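Local coordinates for protein probable ribosomal RNA small subunit methyltransferase (Thermus thermophilus, PDB 3DMH) that probably transfers a methyl group from S-adenosylmethionine to N2 of a guanosine in 16S ribosomal RNA, at residues V318-V323 with E347-E352. Sequence-based numbering, arbitrary orientation.
Sequences VAQAFV and EPLLEE. With SAM (S-adenosylmethionine), chain D.
Val323 of helix 317-329 points its branched side chain at helix 346-354 and meets two successive leucines there. Its CG1, set anti to the backbone N (chi1 175°), meets Leu350, where Val323 CG1 and Leu350 CD1 stand 4.1 Å apart, the two side chains crossing at about a right angle. The same methyl group also lies near the base of the preceding residue, Val323 CG1 being 4.3 Å from Leu349 CB. Leu349 also faces the first helix, and its CD1 meets the aliphatic part of Gln320: Leu349 CD1 is 4.1 Å from Gln320 CG. Gln320 leaves its helix with CG anti to the backbone N (chi1 -171°), which carries that methylene to the leucine; the two side chains cross at about a right angle. Leu350 also touches Leu368 and Ala370 of strand 366-371.

The two short helical segments run roughly parallel, their axes inclined by 32° and 10.5 Å apart at closest approach. They belong to the Rossmann-like methyltransferase domain, whose sheet they flank. Away from helix 346-354, the first segment serves the cofactor: Val318 CG1 lies 3.6 Å from N7 of the adenine of S-adenosylmethionine, and Phe322 presents the edge of its ring, with CZ 3.8 Å from adenine N3. Glu262, Ser216 and Asp288 are among the residues that hydrogen-bond the cofactor.

No hydrogen bond or salt bridge joins the segments; methyl and methylene groups make the contact, more buried at Val323 and Leu350 than at Gln320 and Leu349. Dispersion and the hydrophobic effect therefore link the cofactor-contacting helix to its neighbour, without directional polar bonds to fix their register.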
ATOM      1  N   VAL A 318      -7.561  -8.657   2.624  1.00 21.41           N
ATOM      2  CA  VAL A 318      -6.326  -8.917   1.866  1.00 20.99           C
ATOM      3  C   VAL A 318      -5.579 -10.109   2.438  1.00 20.20           C
ATOM      4  O   VAL A 318      -5.104 -10.980   1.688  1.00 20.90           O
ATOM      5  CB  VAL A 318      -5.390  -7.682   1.814  1.00 21.35           C
ATOM      6  CG1 VAL A 318      -4.017  -8.033   1.227  1.00 22.78           C
ATOM      7  CG2 VAL A 318      -6.054  -6.533   1.019  1.00 23.04           C
ATOM      8  N   ALA A 319      -5.467 -10.134   3.772  1.00 20.76           N
ATOM      9  CA  ALA A 319      -4.733 -11.202   4.450  1.00 21.09           C
ATOM     10  C   ALA A 319      -5.409 -12.567   4.253  1.00 21.41           C
ATOM     11  O   ALA A 319      -4.742 -13.572   4.035  1.00 21.81           O
ATOM     12  CB  ALA A 319      -4.554 -10.875   5.920  1.00 20.54           C
ATOM     13  N   GLN A 320      -6.739 -12.589   4.278  1.00 21.39           N
ATOM     14  CA  GLN A 320      -7.470 -13.821   3.980  1.00 22.05           C
ATOM     15  C   GLN A 320      -7.203 -14.251   2.532  1.00 21.47           C
ATOM     16  O   GLN A 320      -6.968 -15.426   2.265  1.00 22.03           O
ATOM     17  CB  GLN A 320      -8.961 -13.591   4.217  1.00 23.37           C
ATOM     18  CG  GLN A 320      -9.811 -14.834   4.160  1.00 27.81           C
ATOM     19  CD  GLN A 320     -11.224 -14.566   4.677  1.00 34.00           C
ATOM     20  OE1 GLN A 320     -11.437 -13.657   5.492  1.00 35.41           O
ATOM     21  NE2 GLN A 320     -12.189 -15.352   4.208  1.00 37.79           N
ATOM     22  N   ALA A 321      -7.213 -13.290   1.596  1.00 20.81           N
ATOM     23  CA  ALA A 321      -6.878 -13.587   0.212  1.00 20.88           C
ATOM     24  C   ALA A 321      -5.471 -14.158   0.050  1.00 20.54           C
ATOM     25  O   ALA A 321      -5.240 -15.032  -0.798  1.00 21.50           O
ATOM     26  CB  ALA A 321      -7.054 -12.342  -0.657  1.00 21.34           C
ATOM     27  N   PHE A 322      -4.523 -13.671   0.852  1.00 20.23           N
ATOM     28  CA  PHE A 322      -3.157 -14.176   0.803  1.00 20.75           C
ATOM     29  C   PHE A 322      -3.155 -15.679   1.061  1.00 20.53           C
ATOM     30  O   PHE A 322      -2.474 -16.429   0.367  1.00 21.76           O
ATOM     31  CB  PHE A 322      -2.294 -13.486   1.864  1.00 20.22           C
ATOM     32  CG  PHE A 322      -1.718 -12.152   1.445  1.00 20.28           C
ATOM     33  CD1 PHE A 322      -2.157 -11.466   0.305  1.00 21.80           C
ATOM     34  CD2 PHE A 322      -0.721 -11.570   2.233  1.00 20.17           C
ATOM     35  CE1 PHE A 322      -1.570 -10.249  -0.025  1.00 20.93           C
ATOM     36  CE2 PHE A 322      -0.151 -10.367   1.913  1.00 19.96           C
ATOM     37  CZ  PHE A 322      -0.572  -9.697   0.772  1.00 20.86           C
ATOM     38  N   VAL A 323      -3.923 -16.109   2.067  1.00 20.42           N
ATOM     39  CA  VAL A 323      -3.974 -17.538   2.403  1.00 20.48           C
ATOM     40  C   VAL A 323      -4.602 -18.329   1.262  1.00 20.74           C
ATOM     41  O   VAL A 323      -4.067 -19.355   0.878  1.00 21.11           O
ATOM     42  CB  VAL A 323      -4.768 -17.765   3.678  1.00 19.87           C
ATOM     43  CG1 VAL A 323      -4.926 -19.279   3.981  1.00 19.77           C
ATOM     44  CG2 VAL A 323      -4.061 -17.091   4.814  1.00 20.80           C
ATOM     45  N   GLU A 347      -5.497 -20.056  12.035  1.00 23.71           N
ATOM     46  CA  GLU A 347      -5.536 -21.512  12.125  1.00 24.16           C
ATOM     47  C   GLU A 347      -6.698 -22.124  11.343  1.00 24.95           C
ATOM     48  O   GLU A 347      -6.460 -22.989  10.500  1.00 25.28           O
ATOM     49  CB  GLU A 347      -5.558 -21.964  13.586  1.00 24.04           C
ATOM     50  CG  GLU A 347      -4.249 -21.724  14.313  1.00 22.39           C
ATOM     51  CD  GLU A 347      -4.114 -20.329  14.895  1.00 21.75           C
ATOM     52  OE1 GLU A 347      -5.026 -19.490  14.728  1.00 21.18           O
ATOM     53  OE2 GLU A 347      -3.080 -20.083  15.543  1.00 21.51           O
ATOM     54  N   PRO A 348      -7.948 -21.680  11.615  1.00 25.60           N
ATOM     55  CA  PRO A 348      -9.053 -22.263  10.837  1.00 26.09           C
ATOM     56  C   PRO A 348      -8.944 -22.048   9.328  1.00 26.17           C
ATOM     57  O   PRO A 348      -9.363 -22.925   8.563  1.00 26.67           O
ATOM     58  CB  PRO A 348     -10.305 -21.570  11.398  1.00 26.41           C
ATOM     59  CG  PRO A 348      -9.812 -20.397  12.163  1.00 27.13           C
ATOM     60  CD  PRO A 348      -8.439 -20.738  12.638  1.00 25.76           C
ATOM     61  N   LEU A 349      -8.392 -20.910   8.904  1.00 26.08           N
ATOM     62  CA  LEU A 349      -8.210 -20.618   7.475  1.00 26.15           C
ATOM     63  C   LEU A 349      -7.229 -21.581   6.813  1.00 26.53           C
ATOM     64  O   LEU A 349      -7.481 -22.076   5.704  1.00 26.46           O
ATOM     65  CB  LEU A 349      -7.722 -19.176   7.240  1.00 26.21           C
ATOM     66  CG  LEU A 349      -8.520 -17.978   7.752  1.00 27.77           C
ATOM     67  CD1 LEU A 349      -7.832 -16.681   7.305  1.00 28.89           C
ATOM     68  CD2 LEU A 349      -9.963 -18.004   7.272  1.00 29.14           C
ATOM     69  N   LEU A 350      -6.110 -21.855   7.489  1.00 26.30           N
ATOM     70  CA  LEU A 350      -5.121 -22.779   6.943  1.00 26.69           C
ATOM     71  C   LEU A 350      -5.653 -24.214   6.913  1.00 27.27           C
ATOM     72  O   LEU A 350      -5.413 -24.944   5.957  1.00 26.84           O
ATOM     73  CB  LEU A 350      -3.780 -22.676   7.697  1.00 26.38           C
ATOM     74  CG  LEU A 350      -2.803 -21.610   7.156  1.00 26.34           C
ATOM     75  CD1 LEU A 350      -3.191 -20.184   7.572  1.00 29.14           C
ATOM     76  CD2 LEU A 350      -1.378 -21.924   7.656  1.00 27.47           C
ATOM     77  N   GLU A 351      -6.395 -24.593   7.951  1.00 27.98           N
ATOM     78  CA  GLU A 351      -7.032 -25.904   8.005  1.00 29.26           C
ATOM     79  C   GLU A 351      -8.013 -26.095   6.846  1.00 29.32           C
ATOM     80  O   GLU A 351      -8.032 -27.153   6.206  1.00 29.56           O
ATOM     81  CB  GLU A 351      -7.749 -26.074   9.340  1.00 29.39           C
ATOM     82  CG  GLU A 351      -7.889 -27.501   9.773  1.00 32.79           C
ATOM     83  CD  GLU A 351      -7.742 -27.633  11.264  1.00 37.33           C
ATOM     84  OE1 GLU A 351      -6.611 -27.912  11.721  1.00 39.33           O
ATOM     85  OE2 GLU A 351      -8.747 -27.436  11.983  1.00 40.29           O
ATOM     86  N   GLU A 352      -8.814 -25.071   6.572  1.00 29.29           N
ATOM     87  CA  GLU A 352      -9.788 -25.137   5.487  1.00 29.45           C
ATOM     88  C   GLU A 352      -9.107 -25.230   4.118  1.00 28.78           C
ATOM     89  O   GLU A 352      -9.548 -25.983   3.251  1.00 28.63           O
ATOM     90  CB  GLU A 352     -10.719 -23.927   5.538  1.00 29.81           C
ATOM     91  CG  GLU A 352     -11.800 -23.920   4.460  1.00 33.27           C
ATOM     92  CD  GLU A 352     -12.280 -22.528   4.114  1.00 37.37           C
ATOM     93  OE1 GLU A 352     -11.749 -21.535   4.670  1.00 40.22           O
ATOM     94  OE2 GLU A 352     -13.191 -22.420   3.266  1.00 40.01           O
TER
HETATM   95  N   SAM D 384       7.035  -8.555   3.613  1.00 16.82           N
HETATM   96  CA  SAM D 384       7.381  -7.221   4.213  1.00 17.87           C
HETATM   97  C   SAM D 384       8.079  -7.443   5.538  1.00 18.59           C
HETATM   98  O   SAM D 384       8.021  -8.592   5.998  1.00 19.76           O
HETATM   99  OXT SAM D 384       8.631  -6.490   6.111  1.00 19.44           O
HETATM  100  CB  SAM D 384       6.128  -6.377   4.458  1.00 17.79           C
HETATM  101  CG  SAM D 384       5.084  -6.991   5.395  1.00 17.65           C
HETATM  102  SD  SAM D 384       3.705  -5.841   5.700  1.00 19.20           S
HETATM  103  CE  SAM D 384       3.041  -6.477   7.266  1.00 19.57           C
HETATM  104  C5' SAM D 384       2.385  -6.345   4.559  1.00 17.16           C
HETATM  105  C4' SAM D 384       2.632  -5.864   3.139  1.00 15.33           C
HETATM  106  O4' SAM D 384       1.468  -6.247   2.411  1.00 13.93           O
HETATM  107  C3' SAM D 384       2.810  -4.347   2.988  1.00 14.02           C
HETATM  108  O3' SAM D 384       4.019  -4.023   2.314  1.00 13.83           O
HETATM  109  C2' SAM D 384       1.562  -3.926   2.205  1.00 13.48           C
HETATM  110  O2' SAM D 384       1.720  -2.788   1.380  1.00 14.54           O
HETATM  111  C1' SAM D 384       1.290  -5.225   1.450  1.00 13.93           C
HETATM  112  N9  SAM D 384      -0.056  -5.263   0.912  1.00 11.94           N
HETATM  113  C8  SAM D 384      -1.221  -4.695   1.422  1.00 13.52           C
HETATM  114  N7  SAM D 384      -2.259  -5.006   0.609  1.00 12.59           N
HETATM  115  C5  SAM D 384      -1.756  -5.758  -0.433  1.00 11.05           C
HETATM  116  C6  SAM D 384      -2.327  -6.319  -1.581  1.00 11.86           C
HETATM  117  N6  SAM D 384      -3.627  -6.158  -1.862  1.00 12.42           N
HETATM  118  N1  SAM D 384      -1.506  -7.029  -2.426  1.00 12.34           N
HETATM  119  C2  SAM D 384      -0.161  -7.180  -2.174  1.00 12.71           C
HETATM  120  N3  SAM D 384       0.444  -6.585  -1.073  1.00 12.22           N
HETATM  121  C4  SAM D 384      -0.368  -5.907  -0.231  1.00 11.34           C